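Local coordinates for protein succinyl-CoA ligase (ADP-forming) subunit alpha (Methanosaeta concilii, PDB 6HXI) that binds coenzyme A and links a CoA-ligase-type region to a largely helical region related to the C-terminal part of citrate synthase, at residues Leu444-Arg449 with Gly574-Gly579; Pro417-Ala422 with Pro448-Ala453; Ile426-Ala431 with Ile436-Ser441. All coordinates share one frame; numbering follows the deposited sequence.

Interaction 1: residues Leu444-Arg449 with Gly574-Gly579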
loop_
_atom_site.group_PDB
_atom_site.type_symbol
_atom_site.label_atom_id
_atom_site.label_comp_id
_atom_site.label_asym_id
_atom_site.label_seq_id
_atom_site.Cartn_x
_atom_site.Cartn_y
_atom_site.Cartn_z
ATOM N N LEU B 444 -2.106 -2.355 -5.637
ATOM C CA LEU B 444 -3.329 -1.736 -5.179
ATOM C C LEU B 444 -4.287 -1.388 -6.327
ATOM O O LEU B 444 -5.395 -0.956 -6.056
ATOM C CB LEU B 444 -3.057 -0.515 -4.285
ATOM C CG LEU B 444 -2.516 -0.826 -2.863
ATOM C CD1 LEU B 444 -1.996 0.421 -2.233
ATOM C CD2 LEU B 444 -3.602 -1.532 -1.948
ATOM N N THR B 445 -3.923 -1.711 -7.587
ATOM C CA THR B 445 -4.850 -1.510 -8.707
ATOM C C THR B 445 -5.629 -2.817 -8.937
ATOM O O THR B 445 -6.590 -2.810 -9.701
ATOM C CB THR B 445 -4.119 -1.107 -9.980
ATOM O OG1 THR B 445 -3.298 -2.214 -10.400
ATOM C CG2 THR B 445 -3.304 0.139 -9.819
ATOM N N ILE B 446 -5.185 -3.922 -8.330
ATOM C CA ILE B 446 -5.758 -5.257 -8.545
ATOM C C ILE B 446 -7.090 -5.358 -7.850
ATOM O O ILE B 446 -7.179 -5.220 -6.613
ATOM C CB ILE B 446 -4.818 -6.418 -8.203
ATOM C CG1 ILE B 446 -3.559 -6.436 -9.073
ATOM C CG2 ILE B 446 -5.568 -7.792 -8.239
ATOM C CD1 ILE B 446 -2.443 -7.356 -8.473
ATOM N N GLY B 447 -8.121 -5.544 -8.655
ATOM C CA GLY B 447 -9.491 -5.558 -8.171
ATOM C C GLY B 447 -10.452 -5.934 -9.255
ATOM O O GLY B 447 -10.117 -6.746 -10.110
ATOM N N PRO B 448 -11.636 -5.343 -9.281
ATOM C CA PRO B 448 -12.647 -5.827 -10.221
ATOM C C PRO B 448 -12.332 -5.700 -11.702
ATOM O O PRO B 448 -12.885 -6.479 -12.459
ATOM C CB PRO B 448 -13.901 -5.031 -9.841
ATOM C CG PRO B 448 -13.393 -3.840 -9.057
ATOM C CD PRO B 448 -12.215 -4.357 -8.329
ATOM N N ARG B 449 -11.484 -4.753 -12.129
ATOM C CA ARG B 449 -11.234 -4.580 -13.568
ATOM C C ARG B 449 -9.880 -5.012 -13.993
ATOM O O ARG B 449 -9.684 -5.224 -15.167
ATOM C CB ARG B 449 -11.470 -3.133 -14.021
ATOM C CG ARG B 449 -12.878 -2.651 -13.778
ATOM C CD ARG B 449 -13.035 -1.219 -14.256
ATOM N NE ARG B 449 -14.273 -0.665 -13.738
ATOM C CZ ARG B 449 -14.665 0.592 -13.873
ATOM N NH1 ARG B 449 -15.850 0.964 -13.439
ATOM N NH2 ARG B 449 -13.853 1.496 -14.401
ATOM N N GLY B 574 -5.490 -13.449 -5.081
ATOM C CA GLY B 574 -4.189 -13.672 -4.475
ATOM C C GLY B 574 -3.211 -14.331 -5.426
ATOM O O GLY B 574 -2.044 -13.951 -5.465
ATOM N N LEU B 575 -3.670 -15.349 -6.188
ATOM C CA LEU B 575 -2.838 -16.061 -7.156
ATOM C C LEU B 575 -2.384 -15.092 -8.253
ATOM O O LEU B 575 -1.197 -15.031 -8.557
ATOM C CB LEU B 575 -3.617 -17.240 -7.760
ATOM C CG LEU B 575 -2.839 -18.258 -8.573
ATOM C CD1 LEU B 575 -1.647 -18.821 -7.784
ATOM C CD2 LEU B 575 -3.761 -19.382 -9.063
ATOM N N PHE B 576 -3.317 -14.263 -8.752
ATOM C CA PHE B 576 -2.980 -13.236 -9.731
ATOM C C PHE B 576 -1.969 -12.227 -9.158
ATOM O O PHE B 576 -1.016 -11.859 -9.838
ATOM C CB PHE B 576 -4.244 -12.517 -10.254
ATOM C CG PHE B 576 -3.964 -11.477 -11.318
ATOM C CD1 PHE B 576 -3.702 -11.855 -12.636
ATOM C CD2 PHE B 576 -3.909 -10.123 -10.993
ATOM C CE1 PHE B 576 -3.404 -10.890 -13.616
ATOM C CE2 PHE B 576 -3.599 -9.149 -11.979
ATOM C CZ PHE B 576 -3.407 -9.538 -13.288
ATOM N N ALA B 577 -2.169 -11.812 -7.929
ATOM C CA ALA B 577 -1.295 -10.853 -7.233
ATOM C C ALA B 577 0.112 -11.362 -7.027
ATOM O O ALA B 577 1.084 -10.652 -7.270
ATOM C CB ALA B 577 -1.917 -10.421 -5.913
ATOM N N LEU B 578 0.220 -12.611 -6.644
ATOM C CA LEU B 578 1.494 -13.272 -6.438
ATOM C C LEU B 578 2.250 -13.391 -7.782
ATOM O O LEU B 578 3.433 -13.030 -7.875
ATOM C CB LEU B 578 1.236 -14.636 -5.783
ATOM C CG LEU B 578 2.463 -15.514 -5.533
ATOM C CD1 LEU B 578 3.333 -14.956 -4.437
ATOM C CD2 LEU B 578 2.053 -16.903 -5.214
ATOM N N GLY B 579 1.582 -13.897 -8.811
ATOM C CA GLY B 579 2.221 -14.009 -10.112
ATOM C C GLY B 579 2.561 -12.672 -10.739
ATOM O O GLY B 579 3.695 -12.462 -11.162
#
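Ile446 meets Phe576 and Ala577 through the branches of its side chain, joining the loop between helices 435-443 and 453-466 to the long helix 571-594 of the citrate synthase-type helical region. CG1 of Ile446 lies in the plane of the Phe576 ring, at its edge, 4.0 Å from CE2 of that ring. CG2 comes to the same edge, its nearest ring atom being Phe576 CD2 at 4.0 Å. With chi1 at -62°, CG1 of Ile446 stands anti to the carbonyl carbon and CG2 anti to the backbone N; chi2 of 164° then extends CD1 past the ring edge to the helix backbone. There CD1 of Ile446 sits 3.9 Å from CA of Ala577, and its distance to the Ala577 CB is 4.0 Å. No hydrogen bond crosses between the segments and the touching atoms are all carbon, so the contact is apolar packing; all three residues are buried. Further out, Ile436 of a third subunit packs on both Ile446 and Ala577, extending the apolar layer across a subunit interface. A second subunit holds the loop backbone from elsewhere: its Lys433 NZ is hydrogen-bonded to the carbonyl oxygens of both Leu444 and Ile446.

Interaction 2: residues Pro417-Ala422 with Pro448-Ala453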
loop_
_atom_site.group_PDB
_atom_site.type_symbol
_atom_site.label_atom_id
_atom_site.label_comp_id
_atom_site.label_asym_id
_atom_site.label_seq_id
_atom_site.Cartn_x
_atom_site.Cartn_y
_atom_site.Cartn_z
ATOM N N PRO B 417 4.217 -3.362 -19.867
ATOM C CA PRO B 417 4.207 -2.209 -18.948
ATOM C C PRO B 417 2.971 -1.324 -18.965
ATOM O O PRO B 417 2.843 -0.450 -18.130
ATOM C CB PRO B 417 5.423 -1.418 -19.443
ATOM C CG PRO B 417 5.432 -1.636 -20.926
ATOM C CD PRO B 417 5.103 -3.113 -21.033
ATOM N N ALA B 418 2.097 -1.492 -19.951
ATOM C CA ALA B 418 0.969 -0.641 -20.194
ATOM C C ALA B 418 -0.233 -0.914 -19.311
ATOM O O ALA B 418 -1.042 -0.004 -19.099
ATOM C CB ALA B 418 0.597 -0.685 -21.695
ATOM N N VAL B 419 -0.353 -2.112 -18.748
ATOM C CA VAL B 419 -1.511 -2.427 -17.889
ATOM C C VAL B 419 -1.465 -1.657 -16.533
ATOM O O VAL B 419 -0.372 -1.325 -16.049
ATOM C CB VAL B 419 -1.711 -3.932 -17.714
ATOM C CG1 VAL B 419 -1.923 -4.624 -19.065
ATOM C CG2 VAL B 419 -0.553 -4.524 -16.976
ATOM N N SER B 420 -2.637 -1.440 -15.902
ATOM C CA SER B 420 -2.785 -0.607 -14.694
ATOM C C SER B 420 -1.707 -0.827 -13.624
ATOM O O SER B 420 -1.068 0.135 -13.211
ATOM C CB SER B 420 -4.182 -0.763 -14.095
ATOM O OG SER B 420 -5.067 -0.028 -14.925
ATOM N N GLY B 421 -1.543 -2.060 -13.186
ATOM C CA GLY B 421 -0.586 -2.445 -12.153
ATOM C C GLY B 421 0.849 -2.137 -12.497
ATOM O O GLY B 421 1.548 -1.513 -11.702
ATOM N N ALA B 422 1.291 -2.551 -13.701
ATOM C CA ALA B 422 2.665 -2.332 -14.137
ATOM C C ALA B 422 2.862 -0.820 -14.302
ATOM O O ALA B 422 3.844 -0.274 -13.834
ATOM C CB ALA B 422 2.930 -3.077 -15.437
ATOM N N PRO B 448 -11.636 -5.343 -9.281
ATOM C CA PRO B 448 -12.647 -5.827 -10.221
ATOM C C PRO B 448 -12.332 -5.700 -11.702
ATOM O O PRO B 448 -12.885 -6.479 -12.459
ATOM C CB PRO B 448 -13.901 -5.031 -9.841
ATOM C CG PRO B 448 -13.393 -3.840 -9.057
ATOM C CD PRO B 448 -12.215 -4.357 -8.329
ATOM N N ARG B 449 -11.484 -4.753 -12.129
ATOM C CA ARG B 449 -11.234 -4.580 -13.568
ATOM C C ARG B 449 -9.880 -5.012 -13.993
ATOM O O ARG B 449 -9.684 -5.224 -15.167
ATOM C CB ARG B 449 -11.470 -3.133 -14.021
ATOM C CG ARG B 449 -12.878 -2.651 -13.778
ATOM C CD ARG B 449 -13.035 -1.219 -14.256
ATOM N NE ARG B 449 -14.273 -0.665 -13.738
ATOM C CZ ARG B 449 -14.665 0.592 -13.873
ATOM N NH1 ARG B 449 -15.850 0.964 -13.439
ATOM N NH2 ARG B 449 -13.853 1.496 -14.401
ATOM N N PHE B 450 -8.923 -5.055 -13.075
ATOM C CA PHE B 450 -7.574 -5.507 -13.393
ATOM C C PHE B 450 -7.319 -6.727 -12.502
ATOM O O PHE B 450 -7.090 -6.594 -11.313
ATOM C CB PHE B 450 -6.545 -4.361 -13.172
ATOM C CG PHE B 450 -5.109 -4.773 -13.370
ATOM C CD1 PHE B 450 -4.634 -5.122 -14.629
ATOM C CD2 PHE B 450 -4.230 -4.838 -12.291
ATOM C CE1 PHE B 450 -3.306 -5.544 -14.805
ATOM C CE2 PHE B 450 -2.919 -5.277 -12.459
ATOM C CZ PHE B 450 -2.470 -5.663 -13.709
ATOM N N GLY B 451 -7.446 -7.904 -13.077
ATOM C CA GLY B 451 -7.275 -9.178 -12.370
ATOM C C GLY B 451 -8.542 -9.827 -11.843
ATOM O O GLY B 451 -8.585 -11.041 -11.689
ATOM N N GLY B 452 -9.595 -9.038 -11.648
ATOM C CA GLY B 452 -10.886 -9.463 -11.109
ATOM C C GLY B 452 -11.757 -10.352 -11.966
ATOM O O GLY B 452 -12.642 -11.029 -11.442
ATOM N N ALA B 453 -11.528 -10.385 -13.269
ATOM C CA ALA B 453 -12.340 -11.218 -14.174
ATOM C C ALA B 453 -12.114 -12.712 -13.912
ATOM O O ALA B 453 -12.946 -13.512 -14.331
ATOM C CB ALA B 453 -12.032 -10.893 -15.633
#
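Phe450 receives the backbone of Gly421 over one face of its ring. The nitrogen of Gly421 lies 3.6 Å above the ring plane, offset toward the rim on the CE2 side. With no side chain at this glycine, its CA also approaches to 3.7 Å from CE2 of Phe450. Ser420 covers the same face nearer the root of the ring, its CB 4.2 Å from CG of Phe450. These are van der Waals contacts of a helix start against an aromatic face, and no hydrogen bond runs between the segments.

The apolar side-chain pairing is with Val419, which holds the N-cap position of helix 420-430. Val419 and Phe450 meet at about a right angle, and CG2 of the valine reaches 3.7 Å from CE1 of the ring, from an oblique direction. The arrangement seats the first turn of one helix of the citrate synthase-type region against the loop that leads into helix 453-466. For Phe450, chi1 of 175° sets CG anti to the backbone N and carries the ring toward that turn.

Aromatic packing continues outside the segments, where Phe450 forms an edge-to-face stack with Phe576 of helix 571-594. Among polar contacts, Ser420 OG makes a weak hydrogen bond to the carbonyl oxygen of Tyr599 of a second subunit. An acetate ion, probably from the crystallisation liquor, lies about 3 Å from the side chain of Phe450.

Interaction 3: residues Ile426-Ala431 with Ile436-Ser441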
loop_
_atom_site.group_PDB
_atom_site.type_symbol
_atom_site.label_atom_id
_atom_site.label_comp_id
_atom_site.label_asym_id
_atom_site.label_seq_id
_atom_site.Cartn_x
_atom_site.Cartn_y
_atom_site.Cartn_z
ATOM N N ILE B 426 5.602 1.563 -12.295
ATOM C CA ILE B 426 6.578 2.275 -13.105
ATOM C C ILE B 426 6.581 3.735 -12.750
ATOM O O ILE B 426 7.648 4.326 -12.669
ATOM C CB ILE B 426 6.261 2.030 -14.631
ATOM C CG1 ILE B 426 6.757 0.621 -15.073
ATOM C CG2 ILE B 426 6.818 3.163 -15.532
ATOM C CD1 ILE B 426 6.276 0.182 -16.477
ATOM N N VAL B 427 5.400 4.333 -12.601
ATOM C CA VAL B 427 5.279 5.728 -12.204
ATOM C C VAL B 427 5.927 5.917 -10.811
ATOM O O VAL B 427 6.756 6.794 -10.660
ATOM C CB VAL B 427 3.815 6.211 -12.276
ATOM C CG1 VAL B 427 3.628 7.554 -11.596
ATOM C CG2 VAL B 427 3.336 6.253 -13.737
ATOM N N ALA B 428 5.588 5.114 -9.836
ATOM C CA ALA B 428 6.180 5.195 -8.478
ATOM C C ALA B 428 7.715 5.031 -8.570
ATOM O O ALA B 428 8.432 5.758 -7.880
ATOM C CB ALA B 428 5.587 4.076 -7.560
ATOM N N SER B 429 8.199 4.046 -9.379
ATOM C CA SER B 429 9.651 3.814 -9.576
ATOM C C SER B 429 10.305 5.062 -10.197
ATOM O O SER B 429 11.356 5.473 -9.760
ATOM C CB SER B 429 9.912 2.579 -10.440
ATOM O OG SER B 429 11.262 2.148 -10.330
ATOM N N CYS B 430 9.652 5.679 -11.165
ATOM C CA CYS B 430 10.124 6.909 -11.818
ATOM C C CYS B 430 10.116 8.101 -10.821
ATOM O O CYS B 430 10.890 9.035 -10.984
ATOM C CB CYS B 430 9.290 7.221 -13.060
ATOM S SG CYS B 430 9.558 6.076 -14.432
ATOM N N ALA B 431 9.277 8.029 -9.773
ATOM C CA ALA B 431 9.219 9.041 -8.725
ATOM C C ALA B 431 10.305 8.775 -7.658
ATOM O O ALA B 431 10.306 9.432 -6.607
ATOM C CB ALA B 431 7.835 9.072 -8.102
ATOM N N ILE B 436 9.554 -1.862 -2.698
ATOM C CA ILE B 436 8.345 -2.264 -1.922
ATOM C C ILE B 436 7.210 -1.294 -2.057
ATOM O O ILE B 436 6.083 -1.755 -2.229
ATOM C CB ILE B 436 8.662 -2.555 -0.421
ATOM C CG1 ILE B 436 9.550 -3.790 -0.272
ATOM C CG2 ILE B 436 7.387 -2.624 0.503
ATOM C CD1 ILE B 436 9.006 -5.083 -0.767
ATOM N N SER B 437 7.471 0.030 -1.946
ATOM C CA SER B 437 6.426 1.055 -2.098
ATOM C C SER B 437 5.889 1.023 -3.503
ATOM O O SER B 437 4.679 1.144 -3.709
ATOM C CB SER B 437 6.995 2.455 -1.851
ATOM O OG SER B 437 7.461 2.519 -0.519
ATOM N N SER B 438 6.806 0.997 -4.477
ATOM C CA SER B 438 6.452 0.942 -5.901
ATOM C C SER B 438 5.625 -0.314 -6.207
ATOM O O SER B 438 4.658 -0.225 -6.940
ATOM C CB SER B 438 7.715 0.962 -6.771
ATOM O OG SER B 438 8.416 2.167 -6.542
ATOM N N LEU B 439 5.992 -1.461 -5.640
ATOM C CA LEU B 439 5.236 -2.706 -5.830
ATOM C C LEU B 439 3.817 -2.590 -5.327
ATOM O O LEU B 439 2.883 -2.885 -6.083
ATOM C CB LEU B 439 5.950 -3.890 -5.146
ATOM C CG LEU B 439 5.173 -5.222 -5.103
ATOM C CD1 LEU B 439 4.972 -5.813 -6.532
ATOM C CD2 LEU B 439 5.898 -6.210 -4.218
ATOM N N CYS B 440 3.645 -2.148 -4.066
ATOM C CA CYS B 440 2.298 -1.944 -3.522
ATOM C C CYS B 440 1.514 -0.901 -4.277
ATOM O O CYS B 440 0.310 -1.036 -4.394
ATOM C CB CYS B 440 2.363 -1.628 -2.039
ATOM S SG CYS B 440 3.159 -2.945 -1.108
ATOM N N SER B 441 2.153 0.158 -4.753
ATOM C CA SER B 441 1.440 1.161 -5.585
ATOM C C SER B 441 0.776 0.418 -6.785
ATOM O O SER B 441 -0.366 0.703 -7.085
ATOM C CB SER B 441 2.392 2.229 -6.116
ATOM O OG SER B 441 1.616 3.303 -6.639
#
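Ser438 OG, lying against Ala428, is gripped by two carbonyls just before its own helix: it is hydrogen-bonded to the backbone O of Asp434 and, more weakly, to that of Lys433. With chi1 at -61° the hydroxyl stands beside the backbone N and anti to the carbonyl carbon, which turns it back along the helix to these acceptors. Its contacts with the facing helix are therefore packing. The CB of Ala428 lies 3.6 Å from Ser438 OG, and the same methyl is also 3.6 Å from Ser438 CA. The nitrogen of Ser429 is 3.4 Å from that OG, but the angle is too poor for a hydrogen bond.

Ala428 CB is the centre of the contact, since it reaches a second serine one turn further on, with CB of Ser441 at 4.0 Å. The Ser441 hydroxyl has its polar partners elsewhere: it is hydrogen-bonded to the O of Ser441 and to Asn424 ND2, both of a second subunit. Ser429 OG, set anti to its own N by a chi1 of -164°, is hydrogen-bonded to the carbonyl of Ile588 in helix 571-594. All three serines are buried, yet each hydroxyl has a partner outside this pair of segments, so no hydrogen bond joins the two segments, and they meet through small side chains in van der Waals contact.

The backbones can accordingly come very near, the CA atoms of Ala428 and Ser438 being 5.0 Å apart. The short segments have axes 8.2 Å apart at closest approach and run nearly antiparallel, at 152°. Close packing through alanine and serine, with a brief connection between the two helices, makes this an antiparallel alpha-alpha hairpin within the all-helical, citrate synthase-type region.

In the fold
Going from the N terminus, the first of these segments is 417-422, where the loop before helix 420-430 and its initial turn give one half of interaction 2. The last turns of that helix fold back on helix 435-443 in interaction 3, which closes a short hairpin nested inside the loop that interaction 2 later shuts at 448-453. Before that loop closes, interaction 1 opens at 444-449, sharing Pro448 and Arg449 with it, so the two overlap along the chain. Interaction 1 then spans a mostly helical excursion to reach helix 571-594. Interactions 1 and 2 touch, with Thr445 OG1 3.2 Å from Gly421 CA, while interaction 3 sits about 15 Å from interaction 2, centre to centre. All three lie beside interfaces with neighbouring subunits.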